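PDB 1O75: putative DD-carboxypeptidase TP_0574 from Treponema pallidum, which binds penicillin and shows zinc-dependent carboxypeptidase activity on synthetic depsipeptide substrates, possibly reducing the cross-linking of peptidoglycan. Local coordinates for residues V53-H58 / K279-S284; H222-S227 / D283-T288; C296-N299 / R304-G307. The protein carries 2 engineered substitutions. All coordinates share one frame; numbering follows the deposited sequence.

How the contacts relate
Contacts 1 and 2 lie side by side, their centres 10 Å apart, and both use Asp283 and Ser284. Their arginines come close: Arg55 NH2 and Arg224 NH2 are 3.6 Å apart. Contact 3 is about 14 Å from contact 1 and 13 Å from contact 2, centre to centre. Asp283 joins it to both. Its OD1 forms a salt bridge with Arg304 NH2 at 2.8 Å, and its backbone O probably takes a hydrogen bond from Gly297 N. A second probable link ties contact 2 to contact 3, from Asn299 ND2 to Gly226 O. Contact 2 reaches the bound sulfated sugar through Lys287, while contact 3 borders a xenon site.

Contact 1: V53-H58 / K279-S284; sequences VSRATH and KHSADS
Val53 and Arg55 meet Lys279, Ser281 and Ala282 in a small, partly buried contact between distant parts of the chain. Strand 53-56 belongs to the large mixed sheet, where its backbone bonds to strand 143-163. Residues 279-284 mostly form the loop between strands 274-276 and 284-285, in the region of the Tp47 domain C family, which belongs to the E-set clan.

The apolar half is Val53 against Lys279. CG2 of Val53 does the touching and lies 3.8 Å from Lys279 CE and as far from CD. The two side chains run past each other in opposite directions, so the valine meets the flank of the lysine chain. A bend at the third torsion of Lys279 (chi3 -69°) brings CE in beside the valine. The lysine NZ ends in a salt bridge with Asp46 and also bonds to the backbone O of Met49 and Asp51.

Arg55 makes the polar half. Its chain turns sharply near the guanidinium (chi3 -93°). NH1 gives a weak, strongly bent hydrogen bond to Ser281 O at 3.3 Å. Ser281 OG stands over one face of the guanidinium, 3.5 Å from NH1, at an angle too poor for a bond. Ala282 CA lies at the edge of the same group, 3.8 Å from NH1.

The loop is braced from within. Asp283 OD2 takes a hydrogen bond from Lys279 N at 2.8 Å, and Asp283 N bonds to Lys279 O. His280 ND1 and Ser284 OG share a hydrogen bond of 2.8 Å. Ser281 N adds a bond to Ser284 O.

The chemistry is therefore uneven. The strong charge pairing of Lys279 lies beyond the two segments, with Asp46. Between them there is aliphatic packing and one weak bond, and the loop owes much of its shape to its own hydrogen bonds.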
loop_
_atom_site.group_PDB
_atom_site.type_symbol
_atom_site.label_atom_id
_atom_site.label_comp_id
_atom_site.label_asym_id
_atom_site.label_seq_id
_atom_site.Cartn_x
_atom_site.Cartn_y
_atom_site.Cartn_z
ATOM N N VAL B 53 8.135 16.014 20.791
ATOM C CA VAL B 53 7.909 16.071 19.339
ATOM C C VAL B 53 6.679 16.944 18.972
ATOM O O VAL B 53 5.576 16.407 18.900
ATOM C CB VAL B 53 7.670 14.620 18.789
ATOM C CG1 VAL B 53 7.272 14.647 17.310
ATOM C CG2 VAL B 53 8.926 13.778 18.970
ATOM N N SER B 54 6.869 18.254 18.741
ATOM C CA SER B 54 5.776 19.185 18.382
ATOM C C SER B 54 5.788 19.630 16.911
ATOM O O SER B 54 6.307 20.704 16.580
ATOM C CB SER B 54 5.822 20.444 19.235
ATOM O OG SER B 54 4.795 21.342 18.814
ATOM N N ARG B 55 5.157 18.839 16.056
ATOM C CA ARG B 55 5.156 19.079 14.623
ATOM C C ARG B 55 3.843 19.443 13.926
ATOM O O ARG B 55 2.749 19.250 14.458
ATOM C CB ARG B 55 5.720 17.837 13.949
ATOM C CG ARG B 55 4.892 16.596 14.259
ATOM C CD ARG B 55 5.648 15.316 13.913
ATOM N NE ARG B 55 5.374 14.818 12.566
ATOM C CZ ARG B 55 6.158 13.951 11.923
ATOM N NH1 ARG B 55 7.265 13.500 12.504
ATOM N NH2 ARG B 55 5.832 13.518 10.709
ATOM N N ALA B 56 3.992 19.947 12.704
ATOM C CA ALA B 56 2.870 20.331 11.863
ATOM C C ALA B 56 2.342 19.041 11.248
ATOM O O ALA B 56 3.109 18.222 10.747
ATOM C CB ALA B 56 3.342 21.282 10.770
ATOM N N THR B 57 1.035 18.844 11.292
ATOM C CA THR B 57 0.477 17.628 10.732
ATOM C C THR B 57 -1.027 17.650 10.579
ATOM O O THR B 57 -1.722 18.438 11.206
ATOM C CB THR B 57 0.838 16.416 11.590
ATOM O OG1 THR B 57 0.116 15.264 11.129
ATOM C CG2 THR B 57 0.472 16.675 13.024
ATOM N N HIS B 58 -1.486 16.729 9.736
ATOM C CA HIS B 58 -2.881 16.491 9.368
ATOM C C HIS B 58 -3.716 15.872 10.492
ATOM O O HIS B 58 -4.919 16.127 10.589
ATOM C CB HIS B 58 -2.902 15.532 8.180
ATOM C CG HIS B 58 -1.972 14.365 8.351
ATOM N ND1 HIS B 58 -0.597 14.498 8.319
ATOM C CD2 HIS B 58 -2.214 13.066 8.645
ATOM C CE1 HIS B 58 -0.037 13.333 8.588
ATOM N NE2 HIS B 58 -0.995 12.448 8.791
ATOM N N LYS B 279 12.328 8.385 18.762
ATOM C CA LYS B 279 11.033 8.962 19.136
ATOM C C LYS B 279 10.053 8.546 18.048
ATOM O O LYS B 279 10.341 8.679 16.861
ATOM C CB LYS B 279 11.149 10.482 19.219
ATOM C CG LYS B 279 12.097 10.902 20.322
ATOM C CD LYS B 279 12.036 12.393 20.612
ATOM C CE LYS B 279 12.602 13.210 19.477
ATOM N NZ LYS B 279 12.729 14.661 19.877
ATOM N N HIS B 280 8.893 8.041 18.440
ATOM C CA HIS B 280 7.947 7.590 17.428
ATOM C C HIS B 280 7.457 8.748 16.572
ATOM O O HIS B 280 7.432 9.886 17.018
ATOM C CB HIS B 280 6.763 6.876 18.076
ATOM C CG HIS B 280 5.956 6.090 17.100
ATOM N ND1 HIS B 280 6.502 5.072 16.346
ATOM C CD2 HIS B 280 4.658 6.192 16.724
ATOM C CE1 HIS B 280 5.573 4.579 15.546
ATOM N NE2 HIS B 280 4.447 5.241 15.753
ATOM N N SER B 281 7.098 8.437 15.334
ATOM C CA SER B 281 6.612 9.403 14.362
ATOM C C SER B 281 7.790 10.114 13.717
ATOM O O SER B 281 7.863 10.221 12.506
ATOM C CB SER B 281 5.672 10.415 15.007
ATOM O OG SER B 281 5.121 11.210 13.984
ATOM N N ALA B 282 8.731 10.588 14.513
ATOM C CA ALA B 282 9.896 11.228 13.919
ATOM C C ALA B 282 10.868 10.167 13.369
ATOM O O ALA B 282 11.400 10.321 12.272
ATOM C CB ALA B 282 10.612 12.102 14.967
ATOM N N ASP B 283 11.071 9.078 14.116
ATOM C CA ASP B 283 12.038 8.044 13.720
ATOM C C ASP B 283 11.464 6.686 13.377
ATOM O O ASP B 283 12.166 5.832 12.807
ATOM C CB ASP B 283 13.066 7.845 14.844
ATOM C CG ASP B 283 13.655 9.152 15.323
ATOM O OD1 ASP B 283 13.971 10.005 14.471
ATOM O OD2 ASP B 283 13.796 9.335 16.544
ATOM N N SER B 284 10.206 6.463 13.751
ATOM C CA SER B 284 9.576 5.181 13.456
ATOM C C SER B 284 8.106 5.410 13.155
ATOM O O SER B 284 7.520 6.389 13.608
ATOM C CB SER B 284 9.708 4.201 14.628
ATOM O OG SER B 284 9.236 4.738 15.859
#

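Contact 2: H222-S227 / D283-T288; sequences HSRFGS and DSWWKT. With PDX (2,3-di-O-sulfo-alpha-D-glucopyranose), chain C.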
loop_
_atom_site.group_PDB
_atom_site.type_symbol
_atom_site.label_atom_id
_atom_site.label_comp_id
_atom_site.label_asym_id
_atom_site.label_seq_id
_atom_site.Cartn_x
_atom_site.Cartn_y
_atom_site.Cartn_z
ATOM N N HIS B 222 14.999 7.070 -0.074
ATOM C CA HIS B 222 14.205 8.275 -0.354
ATOM C C HIS B 222 12.753 7.932 -0.094
ATOM O O HIS B 222 11.870 8.350 -0.838
ATOM C CB HIS B 222 14.307 8.713 -1.815
ATOM C CG HIS B 222 15.694 8.684 -2.362
ATOM N ND1 HIS B 222 16.149 7.660 -3.165
ATOM C CD2 HIS B 222 16.733 9.538 -2.207
ATOM C CE1 HIS B 222 17.411 7.887 -3.481
ATOM N NE2 HIS B 222 17.789 9.018 -2.912
ATOM N N SER B 223 12.497 7.176 0.960
ATOM C CA SER B 223 11.135 6.748 1.233
ATOM C C SER B 223 10.278 7.705 2.050
ATOM O O SER B 223 9.064 7.778 1.849
ATOM C CB SER B 223 11.181 5.374 1.896
ATOM O OG SER B 223 11.998 4.508 1.122
ATOM N N ARG B 224 10.901 8.436 2.963
ATOM C CA ARG B 224 10.160 9.370 3.789
ATOM C C ARG B 224 10.977 10.635 3.882
ATOM O O ARG B 224 12.203 10.583 3.975
ATOM C CB ARG B 224 9.923 8.767 5.180
ATOM C CG ARG B 224 9.270 9.701 6.190
ATOM C CD ARG B 224 8.342 8.927 7.109
ATOM N NE ARG B 224 7.990 9.684 8.310
ATOM C CZ ARG B 224 7.056 9.315 9.182
ATOM N NH1 ARG B 224 6.367 8.205 8.988
ATOM N NH2 ARG B 224 6.820 10.042 10.261
ATOM N N PHE B 225 10.303 11.776 3.843
ATOM C CA PHE B 225 11.001 13.048 3.918
ATOM C C PHE B 225 11.889 13.115 5.164
ATOM O O PHE B 225 11.465 12.794 6.266
ATOM C CB PHE B 225 9.995 14.209 3.935
ATOM C CG PHE B 225 10.642 15.566 4.062
ATOM C CD1 PHE B 225 11.450 16.063 3.046
ATOM C CD2 PHE B 225 10.467 16.331 5.213
ATOM C CE1 PHE B 225 12.077 17.308 3.172
ATOM C CE2 PHE B 225 11.090 17.578 5.349
ATOM C CZ PHE B 225 11.897 18.063 4.325
ATOM N N GLY B 226 13.140 13.509 4.977
ATOM C CA GLY B 226 14.016 13.637 6.123
ATOM C C GLY B 226 14.890 12.468 6.530
ATOM O O GLY B 226 15.843 12.677 7.260
ATOM N N SER B 227 14.589 11.246 6.103
ATOM C CA SER B 227 15.454 10.138 6.495
ATOM C C SER B 227 16.615 9.912 5.516
ATOM O O SER B 227 16.438 9.948 4.306
ATOM C CB SER B 227 14.654 8.826 6.614
ATOM O OG SER B 227 13.765 8.855 7.725
ATOM N N ASP B 283 11.071 9.078 14.116
ATOM C CA ASP B 283 12.038 8.044 13.720
ATOM C C ASP B 283 11.464 6.686 13.377
ATOM O O ASP B 283 12.166 5.832 12.807
ATOM C CB ASP B 283 13.066 7.845 14.844
ATOM C CG ASP B 283 13.655 9.152 15.323
ATOM O OD1 ASP B 283 13.971 10.005 14.471
ATOM O OD2 ASP B 283 13.796 9.335 16.544
ATOM N N SER B 284 10.206 6.463 13.751
ATOM C CA SER B 284 9.576 5.181 13.456
ATOM C C SER B 284 8.106 5.410 13.155
ATOM O O SER B 284 7.520 6.389 13.608
ATOM C CB SER B 284 9.708 4.201 14.628
ATOM O OG SER B 284 9.236 4.738 15.859
ATOM N N TRP B 285 7.517 4.500 12.394
ATOM C CA TRP B 285 6.116 4.667 12.067
ATOM C C TRP B 285 5.496 3.361 11.627
ATOM O O TRP B 285 6.201 2.395 11.254
ATOM C CB TRP B 285 5.950 5.756 10.994
ATOM C CG TRP B 285 6.782 5.541 9.778
ATOM C CD1 TRP B 285 6.406 4.902 8.629
ATOM C CD2 TRP B 285 8.166 5.903 9.604
ATOM N NE1 TRP B 285 7.467 4.838 7.754
ATOM C CE2 TRP B 285 8.559 5.440 8.325
ATOM C CE3 TRP B 285 9.106 6.564 10.402
ATOM C CZ2 TRP B 285 9.861 5.616 7.828
ATOM C CZ3 TRP B 285 10.405 6.738 9.909
ATOM C CH2 TRP B 285 10.766 6.265 8.636
ATOM N N TRP B 286 4.169 3.315 11.743
ATOM C CA TRP B 286 3.399 2.152 11.339
ATOM C C TRP B 286 1.976 2.635 11.057
ATOM O O TRP B 286 1.610 3.735 11.481
ATOM C CB TRP B 286 3.401 1.059 12.429
ATOM C CG TRP B 286 3.113 1.502 13.838
ATOM C CD1 TRP B 286 4.030 1.664 14.847
ATOM C CD2 TRP B 286 1.832 1.794 14.416
ATOM N NE1 TRP B 286 3.398 2.033 16.006
ATOM C CE2 TRP B 286 2.053 2.123 15.779
ATOM C CE3 TRP B 286 0.524 1.805 13.923
ATOM C CZ2 TRP B 286 1.014 2.464 16.653
ATOM C CZ3 TRP B 286 -0.524 2.145 14.798
ATOM C CH2 TRP B 286 -0.261 2.471 16.151
ATOM N N LYS B 287 1.215 1.833 10.318
ATOM C CA LYS B 287 -0.184 2.135 9.978
ATOM C C LYS B 287 -1.074 1.056 10.602
ATOM O O LYS B 287 -0.581 0.048 11.113
ATOM C CB LYS B 287 -0.401 2.094 8.465
ATOM C CG LYS B 287 0.612 2.859 7.653
ATOM C CD LYS B 287 0.432 4.349 7.768
ATOM C CE LYS B 287 1.445 5.066 6.871
ATOM N NZ LYS B 287 1.632 6.508 7.224
ATOM N N THR B 288 -2.388 1.245 10.526
ATOM C CA THR B 288 -3.320 0.280 11.105
ATOM C C THR B 288 -3.891 -0.659 10.047
ATOM O O THR B 288 -4.876 -1.364 10.289
ATOM C CB THR B 288 -4.480 1.007 11.783
ATOM O OG1 THR B 288 -5.120 1.848 10.822
ATOM C CG2 THR B 288 -3.977 1.848 12.917
HETATM C C1 PDX C . -0.780 -0.123 2.063
HETATM C C2 PDX C . -1.848 -0.130 3.145
HETATM C C3 PDX C . -3.181 -0.596 2.572
HETATM C C4 PDX C . -3.602 0.206 1.338
HETATM C C5 PDX C . -2.486 0.162 0.315
HETATM C C6 PDX C . -2.752 0.973 -0.908
HETATM O O2 PDX C . -1.391 -1.010 4.194
HETATM O O3 PDX C . -4.187 -0.426 3.581
HETATM O O4 PDX C . -4.864 -0.265 0.798
HETATM O O5 PDX C . -1.214 0.648 0.903
HETATM O O6 PDX C . -1.662 1.897 -1.133
HETATM O O1S PDX C . -1.030 -1.386 6.450
HETATM O O2S PDX C . -1.868 0.762 5.841
HETATM O O3S PDX C . 0.441 0.164 5.266
HETATM O O1X PDX C . -5.879 -0.906 5.056
HETATM O O2X PDX C . -4.289 -2.561 4.406
HETATM O O3X PDX C . -5.991 -1.884 2.859
HETATM S S PDX C . -1.044 -0.436 5.504
HETATM S "S'" PDX C . -5.096 -1.547 3.994
#
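Arg224 lies along one face of the Trp285 indole and uses both its aliphatic and its charged part on it. This joins a type II beta turn, Arg224 to Ser227, to an edge strand of the same antiparallel sheet. The turn lies in the loop between strands 212-220 and 229-237. Strand 284-285 is at the other side of the four-stranded sheet, next to strand 293-298, where Trp285 bonds to the backbone of Ser295.

The side chain of Arg224 starts out with CG opposite the backbone N (chi1 174°) and runs out over the ring. CD sits above the centre of the six-membered ring, 3.7 Å from its centroid, in a CH-pi contact. CZ reaches the five-membered ring in an off-centre cation-pi contact, 4.0 Å from that centroid and 31° off its normal. The guanidinium is not flat on the indole: the two planes are 32° apart. NH1 lies too near the ring in the model for its exact position to be trusted; the CH-pi contact of CD is the firmer part. The electron-rich indole face probably helps to stabilise the positive charge of the guanidinium.

Gly226 is at the third position of the turn, with a positive phi, and Ser227 N closes the turn with a 3.3 Å bond to Arg224 O. Phe225, at the turn corner, packs on Gly369 of the second subunit.

Beyond Trp285 the chain goes on to a sugar site. Lys287 CB lies 3.3 Å from O2S of the bound disulfated glucose, which also bonds to Arg290 N and Arg88 NH1. The aliphatic CB and CG of this lysine, not its amine, lie nearest the sulfate. At the far end of the indole, Ser227 OG comes obliquely within 4.1 Å of Trp285 CH2.

Contact 3: C296-N299 / R304-G307; sequences CGIN and RFKG. With XE (xenon), chain F.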
loop_
_atom_site.group_PDB
_atom_site.type_symbol
_atom_site.label_atom_id
_atom_site.label_comp_id
_atom_site.label_asym_id
_atom_site.label_seq_id
_atom_site.Cartn_x
_atom_site.Cartn_y
_atom_site.Cartn_z
ATOM N N CYS B 296 11.580 2.068 10.495
ATOM C CA CYS B 296 12.519 2.780 11.366
ATOM C C CYS B 296 13.436 3.570 10.454
ATOM O O CYS B 296 13.990 3.005 9.519
ATOM C CB CYS B 296 13.393 1.775 12.139
ATOM S SG CYS B 296 12.452 0.662 13.133
ATOM N N GLY B 297 13.609 4.854 10.737
ATOM C CA GLY B 297 14.482 5.654 9.911
ATOM C C GLY B 297 15.526 6.391 10.719
ATOM O O GLY B 297 15.435 6.469 11.952
ATOM N N ILE B 298 16.504 6.963 10.031
ATOM C CA ILE B 298 17.527 7.699 10.741
ATOM C C ILE B 298 18.029 8.846 9.878
ATOM O O ILE B 298 18.013 8.763 8.654
ATOM C CB ILE B 298 18.710 6.763 11.115
ATOM C CG1 ILE B 298 19.666 7.467 12.080
ATOM C CG2 ILE B 298 19.471 6.317 9.836
ATOM C CD1 ILE B 298 20.797 6.544 12.571
ATOM N N ASN B 299 18.401 9.938 10.521
ATOM C CA ASN B 299 18.999 11.063 9.802
ATOM C C ASN B 299 20.295 11.286 10.561
ATOM O O ASN B 299 20.270 11.666 11.720
ATOM C CB ASN B 299 18.148 12.330 9.863
ATOM C CG ASN B 299 18.775 13.466 9.076
ATOM O OD1 ASN B 299 19.850 13.953 9.434
ATOM N ND2 ASN B 299 18.114 13.885 7.995
ATOM N N ARG B 304 20.233 13.540 18.310
ATOM C CA ARG B 304 20.129 12.271 19.019
ATOM C C ARG B 304 20.847 11.125 18.317
ATOM O O ARG B 304 20.935 10.027 18.867
ATOM C CB ARG B 304 18.659 11.896 19.272
ATOM C CG ARG B 304 17.774 11.684 18.024
ATOM C CD ARG B 304 16.274 11.481 18.459
ATOM N NE ARG B 304 15.382 11.499 17.295
ATOM C CZ ARG B 304 14.990 12.608 16.665
ATOM N NH1 ARG B 304 15.383 13.792 17.104
ATOM N NH2 ARG B 304 14.278 12.536 15.538
ATOM N N PHE B 305 21.335 11.373 17.107
ATOM C CA PHE B 305 22.075 10.367 16.333
ATOM C C PHE B 305 23.513 10.842 16.039
ATOM O O PHE B 305 24.179 10.345 15.134
ATOM C CB PHE B 305 21.349 10.053 15.008
ATOM C CG PHE B 305 19.949 9.514 15.206
ATOM C CD1 PHE B 305 19.721 8.494 16.113
ATOM C CD2 PHE B 305 18.865 10.043 14.495
ATOM C CE1 PHE B 305 18.419 7.995 16.330
ATOM C CE2 PHE B 305 17.554 9.555 14.692
ATOM C CZ PHE B 305 17.327 8.532 15.612
ATOM N N LYS B 306 23.976 11.802 16.822
ATOM C CA LYS B 306 25.308 12.363 16.630
ATOM C C LYS B 306 26.377 11.271 16.549
ATOM O O LYS B 306 26.496 10.459 17.458
ATOM C CB LYS B 306 25.641 13.319 17.786
ATOM C CG LYS B 306 26.951 14.062 17.574
ATOM C CD LYS B 306 27.310 14.967 18.753
ATOM C CE LYS B 306 28.731 15.506 18.579
ATOM N NZ LYS B 306 29.052 16.584 19.560
ATOM N N GLY B 307 27.122 11.250 15.447
ATOM C CA GLY B 307 28.183 10.274 15.270
ATOM C C GLY B 307 27.773 9.076 14.437
ATOM O O GLY B 307 28.607 8.236 14.094
HETATM XE XE XE F . 17.019 2.932 11.062
#
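Ile298 packs on the ring of Phe305, and its side chain links a xenon atom to the aromatic ring. At the near end, Ile298 CB is 4.2 Å from the xenon. CG1 is opposite the backbone N (chi1 -170°), which carries it to the phenyl face. It lies 3.6 Å from Phe305 CD2 and 3.8 Å from the ring centroid, 19° off the normal. This is a CH-pi contact, displaced somewhat toward the rim. The tip, CD1, stands above the rim, 4.1 Å from Phe305 CG. Beyond the two segments, the isoleucine also touches Tyr260 and Tyr313.

The phenyl ring is held from several directions. Ile298 takes one face. The aliphatic CG of Arg304, the residue just before it, lies over the centre of the opposite face. At the edge, near the ring plane, the backbone O of Asn299 is 3.5 Å from Phe305 CD2. Both faces of the ring are thus packed, one by each segment, and Phe305 and Ile298 are buried.

Asn299 sends its own side chain elsewhere, to Gly226 O and to Gly301 N. The Arg304 guanidinium is held by partners outside the two segments, with NH2 bonded to Asp46 O and to the carboxylate of Asp283.

The xenon sits beside the strand backbone. Cys296 O is 3.4 Å from it and Gly297 C 3.8 Å. Tyr260 and Phe331 complete this pocket, and the Tyr260 hydroxyl is bonded to Gly297 O.

Residues 296-298 end one sheet strand, and residues 304-307 belong to the connection that leads to strand 311-319 of another four-stranded sheet. Cys296 touches Val258, Tyr260 and Leu315 of that sheet. The arrangement is consistent with the two-sheet, immunoglobulin-like beta sandwich of E-set domains, with xenon lodged between its layers.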